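Lasso peptide isopeptidase AtxE2 (PDB 5TXE) hydrolyses the isopeptide bond of the lasso peptides astexin-2 and astexin-3, recognising their threaded loop and converting them to linear peptides. Local coordinates at residues Arg45-Gly50 with Tyr388-Asp393; Phe535-Ser540 with Ser596-Pro601. The protein carries 1 engineered substitution. All coordinates share one frame; numbering follows the deposited sequence.

Near the N terminus, Arg-45 to Gly-50 follows a short helix and runs into the first of the antiparallel sheets of the propeller-like domain. The chain then passes through the successive four-stranded sheets before Tyr-388 to Asp-393, leaving the last of them, returns to Arg-45 to Gly-50: interaction 1 closes a loop of 337 residues and sets entry and exit side by side. Interaction 2 opens later, in the hydrolase domain, where helix 528-539 meets the lead-in to strand 602-607 and closes a loop of 55 residues. The two neither nest nor cross; their centres lie about 39 Å apart, one contact in each part of the enzyme.

Interaction 1 of 2, residues Arg45-Gly50 with Tyr388-Asp393; sequences RLADIG and YDPNPD
Asn-391 spans the backbone of Ala-47 with its carboxamide, using both ends of the group. Ala-47 N donates to Asn-391 OD1 at 2.9 Å, lying in the carbonyl plane on a lone pair of the amide oxygen. In return Asn-391 ND2 donates to Ala-47 O at 3.1 Å; the oxygen sits nearly in the asparagine's amide plane, but the donor stands 37° above the backbone carbonyl plane. With CG beside its own backbone N (chi1 -69°), the carboxamide is carried across to Ala-47. Asparagine suits the place because one short side chain offers a donor and an acceptor together. A leucine in its place would probably leave the N-H of Ala-47 without its mate and its carbonyl with the weak bond from Arg-445.

The base of this grip is set by an Asx turn: Asn-391 N donates to Asp-389 OD1 at 2.9 Å, approaching from above the carboxylate plane. The arrangement joins the first and last sheets of a propeller-like domain of the kind found in the prolyl oligopeptidase family: Ala-47 precedes short strand 48-49, paired with strand 69-78, while Asn-391 follows the final strand, 384-388.

Van der Waals contacts flank the amide. The side chains of Leu-46 and Asn-391 cross at about a right angle, with the methyl CD2 resting 3.6 Å from Asn-391 OD1. The apolar contacts fall on Pro-390: Ala-47, small enough for a close approach, sets CB 4.1 Å from Pro-390 CB, and Ile-49 brings CD1 to 4.1 Å from Pro-390 CG, the rigid proline ring offering both an apolar surface. Val-74 of strand 69-78 touches Ala-47 and Pro-390 alike.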
loop_
_atom_site.group_PDB
_atom_site.type_symbol
_atom_site.label_atom_id
_atom_site.label_comp_id
_atom_site.label_asym_id
_atom_site.label_seq_id
_atom_site.Cartn_x
_atom_site.Cartn_y
_atom_site.Cartn_z
ATOM N N ARG A 45 6.654 -15.333 -6.210
ATOM C CA ARG A 45 8.005 -15.448 -5.676
ATOM C C ARG A 45 8.920 -14.244 -5.944
ATOM O O ARG A 45 10.075 -14.276 -5.550
ATOM C CB ARG A 45 8.659 -16.688 -6.266
ATOM C CG ARG A 45 8.060 -18.009 -5.803
ATOM C CD ARG A 45 8.732 -19.162 -6.537
ATOM N NE ARG A 45 8.433 -20.450 -5.942
ATOM C CZ ARG A 45 7.354 -21.152 -6.196
ATOM N NH1 ARG A 45 6.426 -20.692 -7.024
ATOM N NH2 ARG A 45 7.198 -22.330 -5.624
ATOM N N LEU A 46 8.456 -13.224 -6.657
ATOM C CA LEU A 46 9.326 -12.005 -6.881
ATOM C C LEU A 46 9.530 -11.284 -5.578
ATOM O O LEU A 46 8.555 -10.891 -4.911
ATOM C CB LEU A 46 8.723 -11.075 -7.920
ATOM C CG LEU A 46 8.656 -11.642 -9.350
ATOM C CD1 LEU A 46 7.911 -10.729 -10.312
ATOM C CD2 LEU A 46 10.048 -11.903 -9.895
ATOM N N ALA A 47 10.792 -11.157 -5.171
ATOM C CA ALA A 47 11.144 -10.577 -3.902
ATOM C C ALA A 47 10.818 -9.102 -3.863
ATOM O O ALA A 47 10.548 -8.507 -4.917
ATOM C CB ALA A 47 12.617 -10.770 -3.660
ATOM N N ASP A 48 10.773 -8.561 -2.649
ATOM C CA ASP A 48 10.427 -7.169 -2.410
ATOM C C ASP A 48 11.325 -6.590 -1.299
ATOM O O ASP A 48 12.037 -7.322 -0.592
ATOM C CB ASP A 48 8.934 -7.011 -2.056
ATOM C CG ASP A 48 8.305 -5.664 -2.610
ATOM O OD1 ASP A 48 9.012 -4.780 -3.231
ATOM O OD2 ASP A 48 7.076 -5.473 -2.392
ATOM N N ILE A 49 11.321 -5.268 -1.209
ATOM C CA ILE A 49 12.065 -4.526 -0.210
ATOM C C ILE A 49 11.143 -3.514 0.419
ATOM O O ILE A 49 10.563 -2.677 -0.287
ATOM C CB ILE A 49 13.222 -3.757 -0.876
ATOM C CG1 ILE A 49 14.220 -4.730 -1.484
ATOM C CG2 ILE A 49 13.910 -2.872 0.137
ATOM C CD1 ILE A 49 15.168 -4.101 -2.494
ATOM N N GLY A 50 10.926 -3.627 1.720
ATOM C CA GLY A 50 10.008 -2.711 2.441
ATOM C C GLY A 50 8.523 -3.062 2.296
ATOM O O GLY A 50 8.159 -4.042 1.682
ATOM N N TYR A 388 21.441 -2.820 -6.839
ATOM C CA TYR A 388 21.097 -4.167 -6.347
ATOM C C TYR A 388 19.660 -4.568 -6.721
ATOM O O TYR A 388 18.709 -3.864 -6.368
ATOM C CB TYR A 388 21.241 -4.252 -4.826
ATOM C CG TYR A 388 20.863 -5.589 -4.277
ATOM C CD1 TYR A 388 21.756 -6.628 -4.287
ATOM C CD2 TYR A 388 19.588 -5.825 -3.766
ATOM C CE1 TYR A 388 21.415 -7.873 -3.784
ATOM C CE2 TYR A 388 19.207 -7.076 -3.269
ATOM C CZ TYR A 388 20.115 -8.100 -3.270
ATOM O OH TYR A 388 19.747 -9.338 -2.777
ATOM N N ASP A 389 19.514 -5.694 -7.422
ATOM C CA ASP A 389 18.208 -6.186 -7.817
ATOM C C ASP A 389 18.025 -7.564 -7.209
ATOM O O ASP A 389 18.732 -8.480 -7.594
ATOM C CB ASP A 389 18.058 -6.231 -9.312
ATOM C CG ASP A 389 16.585 -6.466 -9.750
ATOM O OD1 ASP A 389 15.776 -6.971 -8.914
ATOM O OD2 ASP A 389 16.244 -6.154 -10.918
ATOM N N PRO A 390 17.087 -7.710 -6.237
ATOM C CA PRO A 390 16.931 -8.993 -5.586
ATOM C C PRO A 390 16.247 -9.970 -6.516
ATOM O O PRO A 390 16.134 -11.118 -6.155
ATOM C CB PRO A 390 16.043 -8.671 -4.362
ATOM C CG PRO A 390 15.214 -7.532 -4.806
ATOM C CD PRO A 390 16.076 -6.740 -5.767
ATOM N N ASN A 391 15.742 -9.542 -7.668
ATOM C CA ASN A 391 15.223 -10.486 -8.628
ATOM C C ASN A 391 16.165 -10.701 -9.872
ATOM O O ASN A 391 17.006 -9.890 -10.140
ATOM C CB ASN A 391 13.823 -10.033 -9.018
ATOM C CG ASN A 391 12.831 -10.183 -7.863
ATOM O OD1 ASN A 391 12.600 -11.295 -7.373
ATOM N ND2 ASN A 391 12.273 -9.081 -7.404
ATOM N N PRO A 392 16.050 -11.839 -10.598
ATOM C CA PRO A 392 16.808 -11.810 -11.867
ATOM C C PRO A 392 16.156 -10.790 -12.728
ATOM O O PRO A 392 15.056 -10.297 -12.385
ATOM C CB PRO A 392 16.559 -13.183 -12.485
ATOM C CG PRO A 392 15.321 -13.716 -11.832
ATOM C CD PRO A 392 15.300 -13.116 -10.428
ATOM N N ASP A 393 16.839 -10.487 -13.822
ATOM C CA ASP A 393 16.309 -9.657 -14.909
ATOM C C ASP A 393 15.053 -10.311 -15.558
ATOM O O ASP A 393 15.071 -11.426 -16.075
ATOM C CB ASP A 393 17.423 -9.455 -15.961
ATOM C CG ASP A 393 17.208 -8.233 -16.851
ATOM O OD1 ASP A 393 16.065 -7.918 -17.243
ATOM O OD2 ASP A 393 18.220 -7.588 -17.180
#

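Interaction 2 of 2, residues Phe535-Ser540 with Ser596-Pro601; sequences FGLINS and SRLDTP
Leu-537, near the end of helix 528-539, reaches two residues of the facing loop with its two methyls. CD2 packs 3.8 Å from Thr-600 CG2, while CD1 meets Leu-598 CD2 at 4.2 Å, and in both pairs the side chains cross at about a right angle. Thr-600 serves both needs of its position: with OG1 beside the backbone N (chi1 -59°), CG2 lies anti to that N and gives Leu-537 a methyl, while OG1 is hydrogen-bonded to Phe-543 O. Alongside these apolar contacts a water joins the backbones, donating to Leu-537 O and accepting from Thr-600 N at 3.1 Å.

This is the alpha/beta-hydrolase domain, and the helix is the one that follows the nucleophile position, here the engineered Ala-527. The loop leads into strand 602-607, which lies beside strand 545-548 in the central sheet, so the contact fastens the far end of that helix to the approach of a core strand.

Leu-598 turns its other methyl, CD1, to Ile-538 CG1 at 3.8 Å; Phe-591 of the preceding short helix touches both residues. The branched Ile-538 also faces Arg-597, its CG2 lying 3.7 Å from Arg-597 NH2. Extended from CG to NE, the arginine chain crosses the isoleucine and offers NH1 to Ile-538 O at 3.2 Å, a weak, bent hydrogen bond (132°). A positive charge beside a carbonyl near the helix's C-terminal end is probably favourable, and a long, flexible arginine can reach it from the solvent-exposed margin.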
loop_
_atom_site.group_PDB
_atom_site.type_symbol
_atom_site.label_atom_id
_atom_site.label_comp_id
_atom_site.label_asym_id
_atom_site.label_seq_id
_atom_site.Cartn_x
_atom_site.Cartn_y
_atom_site.Cartn_z
ATOM N N PHE A 535 -20.430 -0.817 -6.322
ATOM C CA PHE A 535 -21.102 0.307 -7.034
ATOM C C PHE A 535 -21.264 0.022 -8.511
ATOM O O PHE A 535 -22.305 0.267 -9.099
ATOM C CB PHE A 535 -20.291 1.611 -6.854
ATOM C CG PHE A 535 -21.034 2.852 -7.244
ATOM C CD1 PHE A 535 -21.910 3.443 -6.359
ATOM C CD2 PHE A 535 -20.934 3.360 -8.531
ATOM C CE1 PHE A 535 -22.613 4.579 -6.710
ATOM C CE2 PHE A 535 -21.603 4.519 -8.900
ATOM C CZ PHE A 535 -22.452 5.124 -7.982
ATOM N N GLY A 536 -20.229 -0.516 -9.109
ATOM C CA GLY A 536 -20.215 -0.762 -10.541
ATOM C C GLY A 536 -21.188 -1.805 -10.983
ATOM O O GLY A 536 -21.770 -1.699 -12.099
ATOM N N LEU A 537 -21.372 -2.838 -10.167
ATOM C CA LEU A 537 -22.225 -3.962 -10.597
ATOM C C LEU A 537 -23.686 -3.567 -10.455
ATOM O O LEU A 537 -24.546 -4.135 -11.054
ATOM C CB LEU A 537 -21.956 -5.210 -9.784
ATOM C CG LEU A 537 -20.583 -5.808 -9.913
ATOM C CD1 LEU A 537 -20.508 -7.138 -9.183
ATOM C CD2 LEU A 537 -20.180 -6.004 -11.343
ATOM N N ILE A 538 -23.958 -2.593 -9.622
ATOM C CA ILE A 538 -25.326 -2.162 -9.417
ATOM C C ILE A 538 -25.704 -1.042 -10.361
ATOM O O ILE A 538 -26.832 -0.976 -10.786
ATOM C CB ILE A 538 -25.533 -1.701 -7.971
ATOM C CG1 ILE A 538 -25.565 -2.946 -7.059
ATOM C CG2 ILE A 538 -26.815 -0.886 -7.780
ATOM C CD1 ILE A 538 -25.256 -2.583 -5.642
ATOM N N ASN A 539 -24.781 -0.138 -10.646
ATOM C CA ASN A 539 -25.109 1.073 -11.379
ATOM C C ASN A 539 -24.622 1.073 -12.840
ATOM O O ASN A 539 -24.572 2.113 -13.483
ATOM C CB ASN A 539 -24.549 2.264 -10.593
ATOM C CG ASN A 539 -25.189 2.419 -9.232
ATOM O OD1 ASN A 539 -26.289 2.869 -9.136
ATOM N ND2 ASN A 539 -24.500 2.001 -8.179
ATOM N N SER A 540 -24.244 -0.099 -13.355
ATOM C CA SER A 540 -23.981 -0.282 -14.753
ATOM C C SER A 540 -24.192 -1.735 -15.117
ATOM O O SER A 540 -24.272 -2.607 -14.270
ATOM C CB SER A 540 -22.562 0.122 -15.057
ATOM O OG SER A 540 -21.673 -0.966 -15.044
ATOM N N SER A 596 -31.631 -9.056 -6.222
ATOM C CA SER A 596 -32.433 -9.654 -7.300
ATOM C C SER A 596 -32.109 -9.074 -8.686
ATOM O O SER A 596 -32.444 -9.681 -9.677
ATOM C CB SER A 596 -33.929 -9.573 -6.949
ATOM O OG SER A 596 -34.234 -8.188 -6.743
ATOM N N ARG A 597 -31.397 -7.961 -8.777
ATOM C CA ARG A 597 -30.967 -7.468 -10.118
ATOM C C ARG A 597 -29.463 -7.544 -10.378
ATOM O O ARG A 597 -28.933 -6.899 -11.228
ATOM C CB ARG A 597 -31.430 -6.028 -10.326
ATOM C CG ARG A 597 -30.847 -4.985 -9.401
ATOM C CD ARG A 597 -31.742 -3.783 -9.587
ATOM N NE ARG A 597 -31.440 -2.602 -8.800
ATOM C CZ ARG A 597 -30.624 -1.635 -9.197
ATOM N NH1 ARG A 597 -29.934 -1.794 -10.309
ATOM N NH2 ARG A 597 -30.442 -0.554 -8.448
ATOM N N LEU A 598 -28.773 -8.361 -9.624
ATOM C CA LEU A 598 -27.354 -8.402 -9.729
ATOM C C LEU A 598 -26.984 -9.670 -10.491
ATOM O O LEU A 598 -26.748 -10.756 -9.903
ATOM C CB LEU A 598 -26.784 -8.375 -8.330
ATOM C CG LEU A 598 -25.496 -7.604 -8.204
ATOM C CD1 LEU A 598 -25.643 -6.707 -6.991
ATOM C CD2 LEU A 598 -24.309 -8.582 -8.151
ATOM N N ASP A 599 -26.943 -9.541 -11.807
ATOM C CA ASP A 599 -26.745 -10.717 -12.616
ATOM C C ASP A 599 -25.294 -11.039 -12.996
ATOM O O ASP A 599 -25.038 -12.117 -13.528
ATOM C CB ASP A 599 -27.631 -10.627 -13.848
ATOM C CG ASP A 599 -29.106 -10.650 -13.469
ATOM O OD1 ASP A 599 -29.527 -11.632 -12.799
ATOM O OD2 ASP A 599 -29.839 -9.704 -13.812
ATOM N N THR A 600 -24.366 -10.127 -12.732
ATOM C CA THR A 600 -22.968 -10.389 -13.008
ATOM C C THR A 600 -22.373 -11.430 -12.052
ATOM O O THR A 600 -22.439 -11.254 -10.868
ATOM C CB THR A 600 -22.183 -9.093 -12.822
ATOM O OG1 THR A 600 -22.700 -8.102 -13.714
ATOM C CG2 THR A 600 -20.708 -9.283 -13.157
ATOM N N PRO A 601 -21.700 -12.447 -12.570
ATOM C CA PRO A 601 -20.938 -13.391 -11.752
ATOM C C PRO A 601 -19.949 -12.691 -10.873
ATOM O O PRO A 601 -19.167 -11.881 -11.349
ATOM C CB PRO A 601 -20.222 -14.248 -12.780
ATOM C CG PRO A 601 -21.099 -14.197 -14.004
ATOM C CD PRO A 601 -21.616 -12.776 -14.026
HETATM O O HOH W 1 -24.704 -7.277 -11.661
#